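Local coordinates for chorismate mutase and shikimate 5-dehydrogenase fusion protein (Clostridium acetobutylicum, PDB 3FBT), which probably catalyses the reversible NADPH-linked reduction of 3-dehydroshikimate to shikimate through the dehydrogenase part of the fusion, the part this chain holds, at residues A[107-110]-A[111-115]; A[219-222]-A[223-227]. All blocks are in the same frame, centred on the assembly; numbering follows the deposited sequence.

Contact 1: residues A[107-110]-A[111-115]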
loop_
_atom_site.group_PDB
_atom_site.type_symbol
_atom_site.label_atom_id
_atom_site.label_comp_id
_atom_site.label_asym_id
_atom_site.label_seq_id
_atom_site.Cartn_x
_atom_site.Cartn_y
_atom_site.Cartn_z
ATOM N N ILE A 107 6.498 -18.199 17.669
ATOM C CA ILE A 107 5.824 -17.543 18.809
ATOM C C ILE A 107 4.387 -17.988 18.801
ATOM O O ILE A 107 3.796 -18.308 19.826
ATOM C CB ILE A 107 5.882 -16.009 18.681
ATOM C CG1 ILE A 107 7.336 -15.560 18.591
ATOM C CG2 ILE A 107 5.213 -15.356 19.884
ATOM C CD1 ILE A 107 7.570 -14.046 18.813
ATOM N N GLY A 108 3.780 -17.991 17.614
ATOM C CA GLY A 108 2.383 -18.448 17.535
ATOM C C GLY A 108 2.216 -19.899 18.051
ATOM O O GLY A 108 1.199 -20.250 18.677
ATOM N N PHE A 109 3.155 -20.755 17.716
ATOM C CA PHE A 109 3.001 -22.176 18.024
ATOM C C PHE A 109 3.031 -22.308 19.582
ATOM O O PHE A 109 2.171 -22.930 20.175
ATOM C CB PHE A 109 4.143 -22.989 17.406
ATOM C CG PHE A 109 4.052 -24.490 17.688
ATOM C CD1 PHE A 109 3.014 -25.242 17.193
ATOM C CD2 PHE A 109 4.947 -25.090 18.537
ATOM C CE1 PHE A 109 2.930 -26.606 17.477
ATOM C CE2 PHE A 109 4.861 -26.451 18.823
ATOM C CZ PHE A 109 3.851 -27.197 18.294
ATOM N N GLY A 110 3.974 -21.631 20.208
ATOM C CA GLY A 110 4.044 -21.626 21.667
ATOM C C GLY A 110 2.784 -21.069 22.318
ATOM O O GLY A 110 2.380 -21.557 23.381
ATOM N N LYS A 111 2.137 -20.066 21.705
ATOM C CA LYS A 111 0.968 -19.512 22.375
ATOM C C LYS A 111 -0.163 -20.516 22.346
ATOM O O LYS A 111 -1.027 -20.565 23.265
ATOM C CB LYS A 111 0.511 -18.164 21.790
ATOM C CG LYS A 111 1.543 -17.028 21.876
ATOM C CD LYS A 111 1.510 -16.184 23.139
ATOM C CE LYS A 111 2.844 -15.326 23.247
ATOM N NZ LYS A 111 2.999 -14.435 24.468
ATOM N N MET A 112 -0.204 -21.289 21.260
ATOM C CA MET A 112 -1.234 -22.282 21.066
ATOM C C MET A 112 -1.145 -23.455 22.118
ATOM O O MET A 112 -2.161 -23.888 22.683
ATOM C CB MET A 112 -1.171 -22.790 19.640
ATOM C CG MET A 112 -2.307 -23.734 19.266
ATOM S SD MET A 112 -2.021 -24.722 17.732
ATOM C CE MET A 112 -0.339 -25.021 17.680
ATOM N N LEU A 113 0.062 -23.960 22.337
ATOM C CA LEU A 113 0.326 -25.000 23.338
ATOM C C LEU A 113 -0.072 -24.420 24.727
ATOM O O LEU A 113 -0.870 -25.015 25.398
ATOM C CB LEU A 113 1.798 -25.446 23.324
ATOM C CG LEU A 113 2.259 -26.045 21.970
ATOM C CD1 LEU A 113 3.694 -26.568 21.957
ATOM C CD2 LEU A 113 1.305 -27.110 21.479
ATOM N N SER A 114 0.427 -23.244 25.115
ATOM C CA SER A 114 0.058 -22.712 26.444
ATOM C C SER A 114 -1.416 -22.628 26.585
ATOM O O SER A 114 -1.970 -23.121 27.567
ATOM C CB SER A 114 0.626 -21.355 26.698
ATOM O OG SER A 114 1.972 -21.390 26.316
ATOM N N LYS A 115 -2.058 -22.020 25.596
ATOM C CA LYS A 115 -3.459 -21.759 25.675
ATOM C C LYS A 115 -4.282 -23.028 25.807
ATOM O O LYS A 115 -5.209 -23.071 26.590
ATOM C CB LYS A 115 -3.940 -20.948 24.488
ATOM C CG LYS A 115 -5.439 -20.550 24.582
ATOM C CD LYS A 115 -5.566 -19.360 25.530
ATOM C CE LYS A 115 -6.976 -18.805 25.554
ATOM N NZ LYS A 115 -6.963 -17.333 26.018
#
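Phe109 and Leu113, one helical turn apart, form the dense side of this stretch of helix 105-115. Leu113 lays its branch over one face of the Phe109 ring: CG sits 4.1 Å above the plane, offset toward the rim, and its CD1 comes within 3.3 Å of Phe109 CE2. A chi1 of 180° sets the Phe109 ring on the carbonyl side of its backbone, leaning forward along the helix to Met112 and Leu113. Met112 reaches the other half of the ring with its methyl end, CE lying 3.4 Å from Phe109 CD1 on an oblique approach. Large apolar side chains suit this side because it is buried against the nucleotide-binding domain, of Rossmann type: Leu113 and Met112 touch Val211 of strand 209-212, Leu113 also meets Tyr140 and Phe109 meets Val137 of helix 134-143. Phe109 also touches Leu213, predicted to bind NADP(+). The other side is looser and more exposed. Ile107 and Lys111 run alongside each other, pointing the same way, but CG2 of Ile107 stays 4.1 Å from Lys111 CE; exposed Lys111 also touches Tyr238 and Ser242 of helix 237-252. On exposed Ser114 the small hydroxyl folds back on the helix, OG donating to Gly110 O at 3.0 Å; the backbone N of Ser114 reaches that same oxygen from the opposite face of its carbonyl plane, with an N-H...O angle of 176°.

Contact 2: residues A[219-222]-A[223-227]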
loop_
_atom_site.group_PDB
_atom_site.type_symbol
_atom_site.label_atom_id
_atom_site.label_comp_id
_atom_site.label_asym_id
_atom_site.label_seq_id
_atom_site.Cartn_x
_atom_site.Cartn_y
_atom_site.Cartn_z
ATOM N N GLU A 219 -12.068 -29.007 12.343
ATOM C CA GLU A 219 -11.785 -30.382 12.715
ATOM C C GLU A 219 -11.418 -31.130 11.449
ATOM O O GLU A 219 -12.266 -31.387 10.598
ATOM C CB GLU A 219 -13.008 -31.040 13.349
ATOM C CG GLU A 219 -12.711 -32.421 13.942
ATOM C CD GLU A 219 -13.953 -33.221 14.289
ATOM O OE1 GLU A 219 -14.724 -33.622 13.368
ATOM O OE2 GLU A 219 -14.137 -33.461 15.492
ATOM N N THR A 220 -10.124 -31.418 11.303
ATOM C CA THR A 220 -9.641 -32.335 10.311
ATOM C C THR A 220 -10.010 -33.825 10.660
ATOM O O THR A 220 -10.203 -34.177 11.824
ATOM C CB THR A 220 -8.116 -32.218 10.198
ATOM O OG1 THR A 220 -7.522 -32.424 11.481
ATOM C CG2 THR A 220 -7.668 -30.813 9.680
ATOM N N LEU A 221 -10.070 -34.692 9.660
ATOM C CA LEU A 221 -10.097 -36.137 9.910
ATOM C C LEU A 221 -9.097 -36.465 11.012
ATOM O O LEU A 221 -9.418 -37.118 12.016
ATOM C CB LEU A 221 -9.770 -36.913 8.623
ATOM C CG LEU A 221 -10.049 -38.430 8.604
ATOM C CD1 LEU A 221 -11.517 -38.738 9.025
ATOM C CD2 LEU A 221 -9.749 -39.024 7.235
ATOM N N PHE A 222 -7.872 -35.980 10.849
ATOM C CA PHE A 222 -6.868 -36.194 11.860
ATOM C C PHE A 222 -7.345 -35.845 13.265
ATOM O O PHE A 222 -7.040 -36.602 14.204
ATOM C CB PHE A 222 -5.601 -35.417 11.522
ATOM C CG PHE A 222 -4.553 -35.394 12.612
ATOM C CD1 PHE A 222 -3.769 -36.496 12.839
ATOM C CD2 PHE A 222 -4.299 -34.234 13.350
ATOM C CE1 PHE A 222 -2.794 -36.461 13.766
ATOM C CE2 PHE A 222 -3.291 -34.165 14.267
ATOM C CZ PHE A 222 -2.532 -35.297 14.487
ATOM N N LEU A 223 -8.018 -34.697 13.439
ATOM C CA LEU A 223 -8.515 -34.311 14.738
ATOM C C LEU A 223 -9.821 -35.026 15.234
ATOM O O LEU A 223 -9.999 -35.229 16.442
ATOM C CB LEU A 223 -8.678 -32.798 14.812
ATOM C CG LEU A 223 -7.389 -31.961 14.753
ATOM C CD1 LEU A 223 -7.809 -30.513 14.787
ATOM C CD2 LEU A 223 -6.434 -32.282 15.938
ATOM N N LYS A 224 -10.723 -35.358 14.319
ATOM C CA LYS A 224 -11.874 -36.199 14.653
ATOM C C LYS A 224 -11.354 -37.483 15.320
ATOM O O LYS A 224 -11.632 -37.773 16.526
ATOM C CB LYS A 224 -12.650 -36.555 13.380
ATOM C CG LYS A 224 -13.856 -37.444 13.661
ATOM C CD LYS A 224 -14.287 -38.214 12.460
ATOM C CE LYS A 224 -14.561 -37.286 11.254
ATOM N NZ LYS A 224 -15.600 -37.892 10.328
ATOM N N TYR A 225 -10.532 -38.199 14.549
ATOM C CA TYR A 225 -9.794 -39.360 15.034
ATOM C C TYR A 225 -9.369 -39.204 16.462
ATOM O O TYR A 225 -9.505 -40.135 17.253
ATOM C CB TYR A 225 -8.518 -39.566 14.231
ATOM C CG TYR A 225 -8.735 -40.142 12.888
ATOM C CD1 TYR A 225 -10.000 -40.500 12.458
ATOM C CD2 TYR A 225 -7.647 -40.367 12.040
ATOM C CE1 TYR A 225 -10.188 -41.058 11.186
ATOM C CE2 TYR A 225 -7.807 -40.880 10.802
ATOM C CZ TYR A 225 -9.063 -41.254 10.375
ATOM O OH TYR A 225 -9.166 -41.793 9.109
ATOM N N ALA A 226 -8.767 -38.057 16.773
ATOM C CA ALA A 226 -8.299 -37.791 18.108
ATOM C C ALA A 226 -9.500 -37.710 19.040
ATOM O O ALA A 226 -9.405 -38.122 20.207
ATOM C CB ALA A 226 -7.505 -36.487 18.138
ATOM N N ARG A 227 -10.630 -37.213 18.528
ATOM C CA ARG A 227 -11.824 -37.022 19.383
ATOM C C ARG A 227 -12.353 -38.378 19.833
ATOM O O ARG A 227 -12.335 -38.730 21.021
ATOM C CB ARG A 227 -12.924 -36.224 18.655
ATOM C CG ARG A 227 -14.251 -36.143 19.445
ATOM C CD ARG A 227 -15.177 -35.061 18.912
ATOM N NE ARG A 227 -15.292 -35.068 17.467
ATOM C CZ ARG A 227 -15.936 -35.991 16.782
ATOM N NH1 ARG A 227 -16.504 -37.010 17.428
ATOM N NH2 ARG A 227 -16.001 -35.918 15.459
#
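The Tyr225 ring carries Leu221 O over one face, 3.2 Å above the plane and offset toward the rim, while the Leu221 branches reach its outer half, CD1 lying 3.4 Å from Tyr225 CE1. At the edge of the Arg227 guanidinium, near its plane, lies the Glu219 carboxylate, the two planes nearly coplanar at 26°. This salt bridge runs from Glu219, just before the N-cap, to Arg227 near the far end of helix 221-228, the crossover helix of a beta-alpha-beta unit between parallel strands 209-212 and 232-234 in the Rossmann-type domain. Thr220 is the N-cap, a role that suits a short hydroxyl side chain: OG1, set between backbone N and carbonyl carbon (chi1 56°), accepts from Leu223 N at 3.0 Å and is also hydrogen-bonded to Asp212, tying the helix start to the strand before it. Leu223 packs its CG 3.3 Å from Thr220 OG1, and its CD2 meets the Phe222 ring near CD2. These two apolar side chains face the sheet, Phe222 touching Ile182 and Leu223 touching Ala210. On the more exposed side the Glu219 chain, extended beyond CG, spans the flank of Lys224 to meet Arg227, whose bend at chi3 turns the guanidinium side-on. Arg227 NE and NH2 both grip one oxygen, Glu219 OE2, the former at 2.8 Å through the syn lone pair and the latter at 3.1 Å, 20° out of the carboxylate plane.

How the contacts relate
Contact 1 precedes contact 2 along the chain, their centres 20 Å apart and their nearest atoms about 9 Å apart, without touching. Contact 1 covers most of helix 105-115; contact 2 takes in the N-cap and most of helix 221-228. Strand 209-212 of the six-stranded parallel sheet links them, since contact 1 packs on Val211 and contact 2 on Ala210 and Asp212. These residues alternate along the strand, consistent with the two helices lying on opposite faces of the sheet. The strand leads toward Leu213, and the segment following strand 232-234 includes Gly236, both predicted to bind NADP(+). Contact 1 lies beside these predicted cofactor residues, contact 2 farther from the chain's centre.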